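Long-range contacts in aerolysin-like protein (Bombina maxima, PDB 6LH8), which probably belongs to a toad system of pore-forming proteins, either forming membrane pores or regulating a pore-forming paralog: residues Thr49-Leu54 with Ile140-Ser145; Asp23-Ser28 with Val113-Asn118; Val7-Glu12 with Thr122-Glu127. One frame throughout, in Å; residues are numbered along the deposited sequence.

Contact 1: residues Thr49-Leu54 with Ile140-Ser145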
loop_
_atom_site.group_PDB
_atom_site.type_symbol
_atom_site.label_atom_id
_atom_site.label_comp_id
_atom_site.label_asym_id
_atom_site.label_seq_id
_atom_site.Cartn_x
_atom_site.Cartn_y
_atom_site.Cartn_z
ATOM N N THR A 49 -1.214 3.291 -2.715
ATOM C CA THR A 49 -1.772 4.174 -3.728
ATOM C C THR A 49 -3.148 4.645 -3.280
ATOM O O THR A 49 -3.995 3.825 -2.912
ATOM C CB THR A 49 -1.841 3.484 -5.084
ATOM O OG1 THR A 49 -0.503 3.199 -5.530
ATOM C CG2 THR A 49 -2.506 4.396 -6.110
ATOM N N HIS A 50 -3.358 5.960 -3.313
ATOM C CA HIS A 50 -4.614 6.580 -2.901
ATOM C C HIS A 50 -5.325 7.159 -4.114
ATOM O O HIS A 50 -4.733 7.931 -4.867
ATOM C CB HIS A 50 -4.353 7.685 -1.881
ATOM C CG HIS A 50 -3.553 7.234 -0.697
ATOM N ND1 HIS A 50 -4.116 6.599 0.387
ATOM C CD2 HIS A 50 -2.227 7.331 -0.437
ATOM C CE1 HIS A 50 -3.169 6.324 1.270
ATOM N NE2 HIS A 50 -2.017 6.767 0.797
ATOM N N ASN A 51 -6.606 6.833 -4.272
ATOM C CA ASN A 51 -7.369 7.284 -5.427
ATOM C C ASN A 51 -8.693 7.880 -4.989
ATOM O O ASN A 51 -9.270 7.467 -3.984
ATOM C CB ASN A 51 -7.638 6.127 -6.387
ATOM C CG ASN A 51 -6.404 5.301 -6.637
ATOM O OD1 ASN A 51 -5.697 5.544 -7.604
ATOM N ND2 ASN A 51 -6.115 4.333 -5.736
ATOM N N ILE A 52 -9.185 8.846 -5.763
ATOM C CA ILE A 52 -10.526 9.384 -5.573
ATOM C C ILE A 52 -11.267 9.244 -6.894
ATOM O O ILE A 52 -10.689 9.458 -7.963
ATOM C CB ILE A 52 -10.515 10.844 -5.057
ATOM C CG1 ILE A 52 -11.871 11.212 -4.460
ATOM C CG2 ILE A 52 -10.088 11.854 -6.125
ATOM C CD1 ILE A 52 -12.100 10.598 -3.073
ATOM N N THR A 53 -12.509 8.769 -6.824
ATOM C CA THR A 53 -13.331 8.529 -8.007
ATOM C C THR A 53 -14.664 9.233 -7.804
ATOM O O THR A 53 -15.171 9.281 -6.684
ATOM C CB THR A 53 -13.560 7.027 -8.269
ATOM O OG1 THR A 53 -14.188 6.404 -7.142
ATOM C CG2 THR A 53 -12.236 6.308 -8.548
ATOM N N LEU A 54 -15.209 9.815 -8.877
ATOM C CA LEU A 54 -16.484 10.509 -8.777
ATOM C C LEU A 54 -17.475 9.929 -9.767
ATOM O O LEU A 54 -17.066 9.361 -10.788
ATOM C CB LEU A 54 -16.332 12.012 -9.050
ATOM C CG LEU A 54 -15.923 12.878 -7.863
ATOM C CD1 LEU A 54 -14.419 12.715 -7.593
ATOM C CD2 LEU A 54 -16.295 14.363 -8.052
ATOM N N ILE A 140 -10.301 5.003 -2.793
ATOM C CA ILE A 140 -9.741 3.665 -2.961
ATOM C C ILE A 140 -8.296 3.688 -2.486
ATOM O O ILE A 140 -7.519 4.577 -2.865
ATOM C CB ILE A 140 -9.806 3.189 -4.429
ATOM C CG1 ILE A 140 -11.243 3.211 -4.971
ATOM C CG2 ILE A 140 -9.214 1.788 -4.555
ATOM C CD1 ILE A 140 -11.319 3.127 -6.496
ATOM N N CYS A 141 -7.941 2.712 -1.648
ATOM C CA CYS A 141 -6.595 2.539 -1.118
ATOM C C CYS A 141 -6.052 1.192 -1.585
ATOM O O CYS A 141 -6.643 0.154 -1.300
ATOM C CB CYS A 141 -6.596 2.582 0.415
ATOM S SG CYS A 141 -4.914 2.513 1.080
ATOM N N GLN A 142 -4.947 1.207 -2.313
ATOM C CA GLN A 142 -4.245 -0.018 -2.708
ATOM C C GLN A 142 -2.957 -0.049 -1.908
ATOM O O GLN A 142 -2.018 0.683 -2.225
ATOM C CB GLN A 142 -3.962 -0.040 -4.202
ATOM C CG GLN A 142 -5.191 -0.285 -5.038
ATOM C CD GLN A 142 -5.358 0.708 -6.161
ATOM O OE1 GLN A 142 -4.634 1.706 -6.253
ATOM N NE2 GLN A 142 -6.329 0.444 -7.031
ATOM N N SER A 143 -2.914 -0.887 -0.870
ATOM C CA SER A 143 -1.797 -0.874 0.069
ATOM C C SER A 143 -0.980 -2.161 0.023
ATOM O O SER A 143 -1.479 -3.242 -0.308
ATOM C CB SER A 143 -2.267 -0.626 1.516
ATOM O OG SER A 143 -3.355 -1.465 1.847
ATOM N N GLN A 144 0.299 -2.017 0.366
ATOM C CA GLN A 144 1.233 -3.119 0.527
ATOM C C GLN A 144 1.828 -3.042 1.924
ATOM O O GLN A 144 2.208 -1.958 2.382
ATOM C CB GLN A 144 2.366 -3.054 -0.509
ATOM C CG GLN A 144 1.925 -2.958 -1.968
ATOM C CD GLN A 144 3.105 -2.892 -2.916
ATOM O OE1 GLN A 144 4.163 -2.368 -2.565
ATOM N NE2 GLN A 144 2.934 -3.426 -4.126
ATOM N N SER A 145 1.904 -4.180 2.602
ATOM C CA SER A 145 2.532 -4.256 3.911
ATOM C C SER A 145 4.045 -4.424 3.784
ATOM O O SER A 145 4.592 -4.593 2.692
ATOM C CB SER A 145 1.962 -5.424 4.703
ATOM O OG SER A 145 2.574 -6.645 4.289
#

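Contact 2: residues Asp23-Ser28 with Val113-Asn118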
loop_
_atom_site.group_PDB
_atom_site.type_symbol
_atom_site.label_atom_id
_atom_site.label_comp_id
_atom_site.label_asym_id
_atom_site.label_seq_id
_atom_site.Cartn_x
_atom_site.Cartn_y
_atom_site.Cartn_z
ATOM N N ASP A 23 8.995 -13.375 -3.665
ATOM C CA ASP A 23 10.146 -14.083 -4.225
ATOM C C ASP A 23 10.518 -15.224 -3.291
ATOM O O ASP A 23 10.061 -15.285 -2.147
ATOM C CB ASP A 23 11.350 -13.145 -4.427
ATOM C CG ASP A 23 12.360 -13.700 -5.432
ATOM O OD1 ASP A 23 12.044 -14.703 -6.100
ATOM O OD2 ASP A 23 13.459 -13.127 -5.568
ATOM N N GLU A 24 11.367 -16.127 -3.800
ATOM C CA GLU A 24 12.042 -17.140 -3.003
ATOM C C GLU A 24 13.528 -17.149 -3.354
ATOM O O GLU A 24 13.913 -16.879 -4.495
ATOM C CB GLU A 24 11.446 -18.532 -3.222
ATOM C CG GLU A 24 11.551 -19.042 -4.650
ATOM C CD GLU A 24 11.180 -20.512 -4.778
ATOM O OE1 GLU A 24 10.390 -21.007 -3.938
ATOM O OE2 GLU A 24 11.674 -21.167 -5.727
ATOM N N MET A 25 14.365 -17.437 -2.355
ATOM C CA MET A 25 15.804 -17.608 -2.553
ATOM C C MET A 25 16.221 -18.916 -1.891
ATOM O O MET A 25 15.919 -19.128 -0.715
ATOM C CB MET A 25 16.602 -16.437 -1.947
ATOM C CG MET A 25 16.132 -15.041 -2.356
ATOM S SD MET A 25 16.900 -13.688 -1.421
ATOM C CE MET A 25 18.495 -13.596 -2.226
ATOM N N VAL A 26 16.922 -19.788 -2.631
ATOM C CA VAL A 26 17.275 -21.107 -2.112
ATOM C C VAL A 26 18.789 -21.313 -2.128
ATOM O O VAL A 26 19.497 -20.787 -2.993
ATOM C CB VAL A 26 16.563 -22.230 -2.898
ATOM C CG1 VAL A 26 17.201 -22.431 -4.267
ATOM C CG2 VAL A 26 16.578 -23.516 -2.102
ATOM N N ALA A 27 19.284 -22.081 -1.149
ATOM C CA ALA A 27 20.705 -22.415 -1.050
ATOM C C ALA A 27 20.879 -23.707 -0.258
ATOM O O ALA A 27 20.058 -24.033 0.607
ATOM C CB ALA A 27 21.496 -21.280 -0.390
ATOM N N SER A 28 21.974 -24.426 -0.543
ATOM C CA SER A 28 22.260 -25.724 0.065
ATOM C C SER A 28 23.697 -25.780 0.576
ATOM O O SER A 28 24.600 -25.154 0.013
ATOM C CB SER A 28 22.028 -26.870 -0.928
ATOM O OG SER A 28 20.665 -26.956 -1.310
ATOM N N VAL A 113 14.459 -19.105 1.665
ATOM C CA VAL A 113 13.839 -17.873 2.141
ATOM C C VAL A 113 12.618 -17.605 1.272
ATOM O O VAL A 113 12.745 -17.451 0.055
ATOM C CB VAL A 113 14.802 -16.675 2.083
ATOM C CG1 VAL A 113 14.246 -15.532 2.909
ATOM C CG2 VAL A 113 16.189 -17.059 2.564
ATOM N N ILE A 114 11.446 -17.528 1.901
ATOM C CA ILE A 114 10.191 -17.195 1.234
ATOM C C ILE A 114 9.814 -15.791 1.675
ATOM O O ILE A 114 9.667 -15.533 2.877
ATOM C CB ILE A 114 9.067 -18.185 1.583
ATOM C CG1 ILE A 114 9.500 -19.621 1.285
ATOM C CG2 ILE A 114 7.771 -17.795 0.829
ATOM C CD1 ILE A 114 9.608 -19.937 -0.177
ATOM N N LEU A 115 9.683 -14.881 0.714
ATOM C CA LEU A 115 9.395 -13.481 0.991
ATOM C C LEU A 115 7.938 -13.192 0.648
ATOM O O LEU A 115 7.528 -13.384 -0.500
ATOM C CB LEU A 115 10.334 -12.585 0.181
ATOM C CG LEU A 115 11.781 -12.865 0.592
ATOM C CD1 LEU A 115 12.715 -12.878 -0.601
ATOM C CD2 LEU A 115 12.231 -11.841 1.605
ATOM N N THR A 116 7.156 -12.744 1.636
ATOM C CA THR A 116 5.737 -12.466 1.413
ATOM C C THR A 116 5.353 -11.100 1.959
ATOM O O THR A 116 6.015 -10.553 2.840
ATOM C CB THR A 116 4.823 -13.502 2.083
ATOM O OG1 THR A 116 5.096 -13.541 3.492
ATOM C CG2 THR A 116 5.004 -14.871 1.473
ATOM N N ARG A 117 4.249 -10.558 1.434
ATOM C CA ARG A 117 3.650 -9.370 2.036
ATOM C C ARG A 117 2.150 -9.372 1.790
ATOM O O ARG A 117 1.658 -9.979 0.836
ATOM C CB ARG A 117 4.280 -8.075 1.511
ATOM C CG ARG A 117 4.043 -7.771 0.067
ATOM C CD ARG A 117 4.689 -6.427 -0.318
ATOM N NE ARG A 117 4.838 -6.302 -1.768
ATOM C CZ ARG A 117 5.688 -5.472 -2.365
ATOM N NH1 ARG A 117 6.483 -4.685 -1.642
ATOM N NH2 ARG A 117 5.741 -5.421 -3.689
ATOM N N ASN A 118 1.429 -8.674 2.663
ATOM C CA ASN A 118 -0.003 -8.470 2.478
ATOM C C ASN A 118 -0.226 -7.367 1.461
ATOM O O ASN A 118 0.496 -6.369 1.441
ATOM C CB ASN A 118 -0.684 -8.079 3.795
ATOM C CG ASN A 118 -0.648 -9.188 4.840
ATOM O OD1 ASN A 118 -0.704 -10.374 4.515
ATOM N ND2 ASN A 118 -0.572 -8.796 6.110
#

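Contact 3: residues Val7-Glu12 with Thr122-Glu127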
loop_
_atom_site.group_PDB
_atom_site.type_symbol
_atom_site.label_atom_id
_atom_site.label_comp_id
_atom_site.label_asym_id
_atom_site.label_seq_id
_atom_site.Cartn_x
_atom_site.Cartn_y
_atom_site.Cartn_z
ATOM N N VAL A 7 -14.698 11.437 5.167
ATOM C CA VAL A 7 -14.657 10.050 4.706
ATOM C C VAL A 7 -15.490 9.207 5.662
ATOM O O VAL A 7 -15.356 9.337 6.886
ATOM C CB VAL A 7 -13.214 9.524 4.623
ATOM C CG1 VAL A 7 -13.215 8.083 4.108
ATOM C CG2 VAL A 7 -12.379 10.399 3.714
ATOM N N LEU A 8 -16.364 8.354 5.105
ATOM C CA LEU A 8 -17.218 7.470 5.909
ATOM C C LEU A 8 -16.498 6.137 6.113
ATOM O O LEU A 8 -16.810 5.112 5.502
ATOM C CB LEU A 8 -18.580 7.282 5.256
ATOM C CG LEU A 8 -19.305 8.547 4.759
ATOM C CD1 LEU A 8 -20.702 8.227 4.268
ATOM C CD2 LEU A 8 -19.349 9.629 5.847
ATOM N N TRP A 9 -15.530 6.163 7.033
ATOM C CA TRP A 9 -14.694 4.992 7.264
ATOM C C TRP A 9 -15.503 3.812 7.783
ATOM O O TRP A 9 -15.132 2.654 7.541
ATOM C CB TRP A 9 -13.580 5.340 8.248
ATOM C CG TRP A 9 -12.576 6.333 7.748
ATOM C CD1 TRP A 9 -12.297 7.559 8.289
ATOM C CD2 TRP A 9 -11.694 6.179 6.625
ATOM N NE1 TRP A 9 -11.302 8.181 7.560
ATOM C CE2 TRP A 9 -10.913 7.353 6.540
ATOM C CE3 TRP A 9 -11.498 5.169 5.678
ATOM C CZ2 TRP A 9 -9.948 7.540 5.548
ATOM C CZ3 TRP A 9 -10.529 5.355 4.696
ATOM C CH2 TRP A 9 -9.769 6.532 4.642
ATOM N N ASP A 10 -16.616 4.069 8.489
ATOM C CA ASP A 10 -17.399 2.931 8.960
ATOM C C ASP A 10 -18.105 2.205 7.825
ATOM O O ASP A 10 -18.633 1.109 8.047
ATOM C CB ASP A 10 -18.420 3.353 10.028
ATOM C CG ASP A 10 -19.511 4.258 9.493
ATOM O OD1 ASP A 10 -19.225 5.114 8.628
ATOM O OD2 ASP A 10 -20.659 4.137 9.967
ATOM N N LYS A 11 -18.132 2.786 6.624
ATOM C CA LYS A 11 -18.710 2.156 5.445
ATOM C C LYS A 11 -17.654 1.529 4.537
ATOM O O LYS A 11 -17.962 1.196 3.384
ATOM C CB LYS A 11 -19.532 3.174 4.655
ATOM C CG LYS A 11 -20.796 3.655 5.366
ATOM C CD LYS A 11 -21.775 2.496 5.542
ATOM C CE LYS A 11 -23.076 2.933 6.213
ATOM N NZ LYS A 11 -23.866 1.764 6.715
ATOM N N GLU A 12 -16.427 1.362 5.036
ATOM C CA GLU A 12 -15.321 0.842 4.235
ATOM C C GLU A 12 -15.613 -0.566 3.729
ATOM O O GLU A 12 -16.144 -1.409 4.459
ATOM C CB GLU A 12 -14.038 0.837 5.065
ATOM C CG GLU A 12 -12.835 0.236 4.347
ATOM C CD GLU A 12 -11.541 0.460 5.093
ATOM O OE1 GLU A 12 -11.051 1.606 5.104
ATOM O OE2 GLU A 12 -11.014 -0.518 5.664
ATOM N N THR A 122 -8.963 -1.406 -0.282
ATOM C CA THR A 122 -10.134 -0.991 0.475
ATOM C C THR A 122 -10.701 0.260 -0.178
ATOM O O THR A 122 -10.006 0.964 -0.910
ATOM C CB THR A 122 -9.804 -0.706 1.943
ATOM O OG1 THR A 122 -8.768 0.295 2.022
ATOM C CG2 THR A 122 -9.348 -1.985 2.645
ATOM N N SER A 123 -11.983 0.515 0.062
ATOM C CA SER A 123 -12.630 1.676 -0.537
ATOM C C SER A 123 -13.676 2.204 0.439
ATOM O O SER A 123 -14.191 1.452 1.270
ATOM C CB SER A 123 -13.262 1.329 -1.891
ATOM O OG SER A 123 -14.156 0.228 -1.785
ATOM N N ALA A 124 -13.970 3.505 0.359
ATOM C CA ALA A 124 -14.937 4.078 1.295
ATOM C C ALA A 124 -15.632 5.272 0.652
ATOM O O ALA A 124 -15.074 5.903 -0.250
ATOM C CB ALA A 124 -14.270 4.507 2.610
ATOM N N PRO A 125 -16.860 5.585 1.078
ATOM C CA PRO A 125 -17.527 6.795 0.583
ATOM C C PRO A 125 -16.871 8.060 1.113
ATOM O O PRO A 125 -16.337 8.102 2.221
ATOM C CB PRO A 125 -18.961 6.664 1.120
ATOM C CG PRO A 125 -19.081 5.244 1.655
ATOM C CD PRO A 125 -17.690 4.857 2.055
ATOM N N VAL A 126 -16.911 9.110 0.302
ATOM C CA VAL A 126 -16.365 10.407 0.696
ATOM C C VAL A 126 -17.445 11.445 0.446
ATOM O O VAL A 126 -17.807 11.704 -0.709
ATOM C CB VAL A 126 -15.077 10.762 -0.056
ATOM C CG1 VAL A 126 -14.507 12.047 0.504
ATOM C CG2 VAL A 126 -14.039 9.630 0.075
ATOM N N GLU A 127 -17.971 12.034 1.516
ATOM C CA GLU A 127 -18.971 13.076 1.356
ATOM C C GLU A 127 -18.262 14.398 1.078
ATOM O O GLU A 127 -17.372 14.809 1.829
ATOM C CB GLU A 127 -19.888 13.135 2.585
ATOM C CG GLU A 127 -20.819 11.920 2.637
ATOM C CD GLU A 127 -21.844 11.966 3.755
ATOM O OE1 GLU A 127 -21.635 12.719 4.726
ATOM O OE2 GLU A 127 -22.855 11.236 3.659
HETATM O O HOH W 1 -8.586 2.423 3.845
#

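Contact 1: residues Thr49-Leu54 with Ile140-Ser145
Ile140 O accepts two hydrogen bonds from Asn51. The backbone N of Asn51 comes in the carbonyl plane at 2.8 Å from Ile140 O. Asn51 ND2 lies 3.2 Å from Ile140 O, well above that plane. The same ND2 donates to Gln142 OE1 at 3.1 Å, above the plane of that side-chain amide, in a bent bond with 142° at the hydrogen. The two amide planes stand 73° apart. Chi1 (-46°) puts Asn51 CG beside the backbone N, and chi2 turns ND2 to the partner strand. Asn51 OD1 bonds to Ser90 OG, so both ends of the amide are held.

Strands 41-53 and 133-154 are antiparallel neighbours inside the five-stranded sheet, with 90-100 outermost beyond 41-53. Thr49 and Asn51 form hydrogen-bonded pairs with Gln142 and Ile140 on one face. Gln142 OE1 also rests 3.4 Å from Thr49 CG2. On the same face, Thr53 CG2 meets Ile140 CD1 at 3.9 Å, the side chains crossing at about a right angle.

His50 and Cys141 form the non-hydrogen-bonded pair on the other face. Cys141 SG approaches the His50 ring obliquely, 4.2 Å from CE1. Tyr139 OH and Glu93 OE1 hold the two ring nitrogens.

Contact 2: residues Asp23-Ser28 with Val113-Asn118
Asp23 pairs with Leu115 through one good backbone bond and one weak one. Leu115 N donates to Asp23 O at 2.9 Å, while the bond from Asp23 N to Leu115 O is weak and stretched to 3.5 Å. Leu115 CD1 packs 4.1 Å from Asp23 CB. The Asp23 carboxylate is engaged beyond the pair: OD2 forms a salt bridge with Arg42, and OD1 accepts a weak bond from the backbone N of Glu24.

Glu24 and Ile114 come next, as a non-hydrogen-bonded pair on the opposite face. Their side chains lie side by side and point the same way. Ile114 CG1 is beside its own backbone N (chi1 -55°), and a further turn at chi2 (-71°) brings CD1 back to within 3.8 Å of Glu24 CB. The methyl therefore packs on the aliphatic base of the glutamate. Glu24 OE1 forms a salt bridge with Lys21. Glu24 CA also makes a CA-H...O contact of 3.2 Å with Val113 O.

These are long antiparallel strands of one sheet, with 4-28 outermost and 110-130 between it and 133-154.

Met25 then forms a hydrogen-bonded pair with Val113. Val113 N reaches Met25 O at 2.8 Å in a nearly straight bond, 176° at the hydrogen. The return bond, Met25 N to Val113 O, is 2.9 Å. The side chains of Met25 and Val113 come closest at their CB atoms. Met25 SD instead lies 4.3 Å from Leu115 CD1. The end of Met25 leads away from Val113 and touches Met101.

Contact 3: residues Val7-Glu12 with Thr122-Glu127
Leu8 packs against Pro125, and this pair centres the tight part of the contact. The backbone N of Leu8 donates to Pro125 O at 2.9 Å, with 172° at the hydrogen. It is the one direct hydrogen bond between the two segments. Leu8 CD1 lies 3.9 Å from Pro125 CB, the two side chains crossing at about a right angle. Lys11 CB closes on another part of the proline ring, 3.6 Å from Pro125 CD.

Beside this pair, Val7 and Val126 form the one antiparallel bridge between the segments, a non-hydrogen-bonded pair. Val7 CG2 meets Val126 CG2 at 4.1 Å. CG1 of Val7 is anti to its backbone N (chi1 -179°). It touches Ala124 CB and also sits 3.3 Å above the plane of the Trp9 ring, over its centre. Val7 is thus wedged between the indole and strand 110-130.

Regular pairing stops here. Leu8 is the centre of an inverse gamma turn, and residues 9-10 form a short 3-10 segment. The chain loops out from strand 110-130 and comes back at Glu12, whose CA makes a CA-H...O contact with Ser123 O at 3.2 Å.

The outer parts are more open to solvent. Leu8 CD1 touches OE2 of the exposed Glu127 at 3.7 Å, a van der Waals contact. Beyond CB, Lys11 leads away from the strand. At the other end, Glu12 lies obliquely across Thr122. A water donates to Glu12 OE1 at 2.9 Å and also bonds to Thr122 OG1. Lys71 forms a salt bridge with the same OE1. The charged carboxylate of Glu12 is thus probably stabilised by lysine and water, while apolar packing and one backbone bond join the two segments directly.

How the contacts relate
From the N terminus, strand 4-28 supplies residues 7-12 and then 23-28. Strand 41-53 follows with residues 49-54. The chain returns along strand 110-130, where 113-118 closes contact 2 and 122-127 then closes contact 3. Contact 2 is therefore nested inside the loop of contact 3. Strand 133-154 closes contact 1 last, and its loop crosses both others. Contacts 2 and 3 tie the same two strands together, their centres about 35 Å apart. Contact 1 joins strand 133-154 to 41-53, on the other side of 133-154 from 110-130. Probable hydrogen bonds from Cys141 N to Thr122 O and between Ser145 OG and Asn118 N link 133-154 to 110-130.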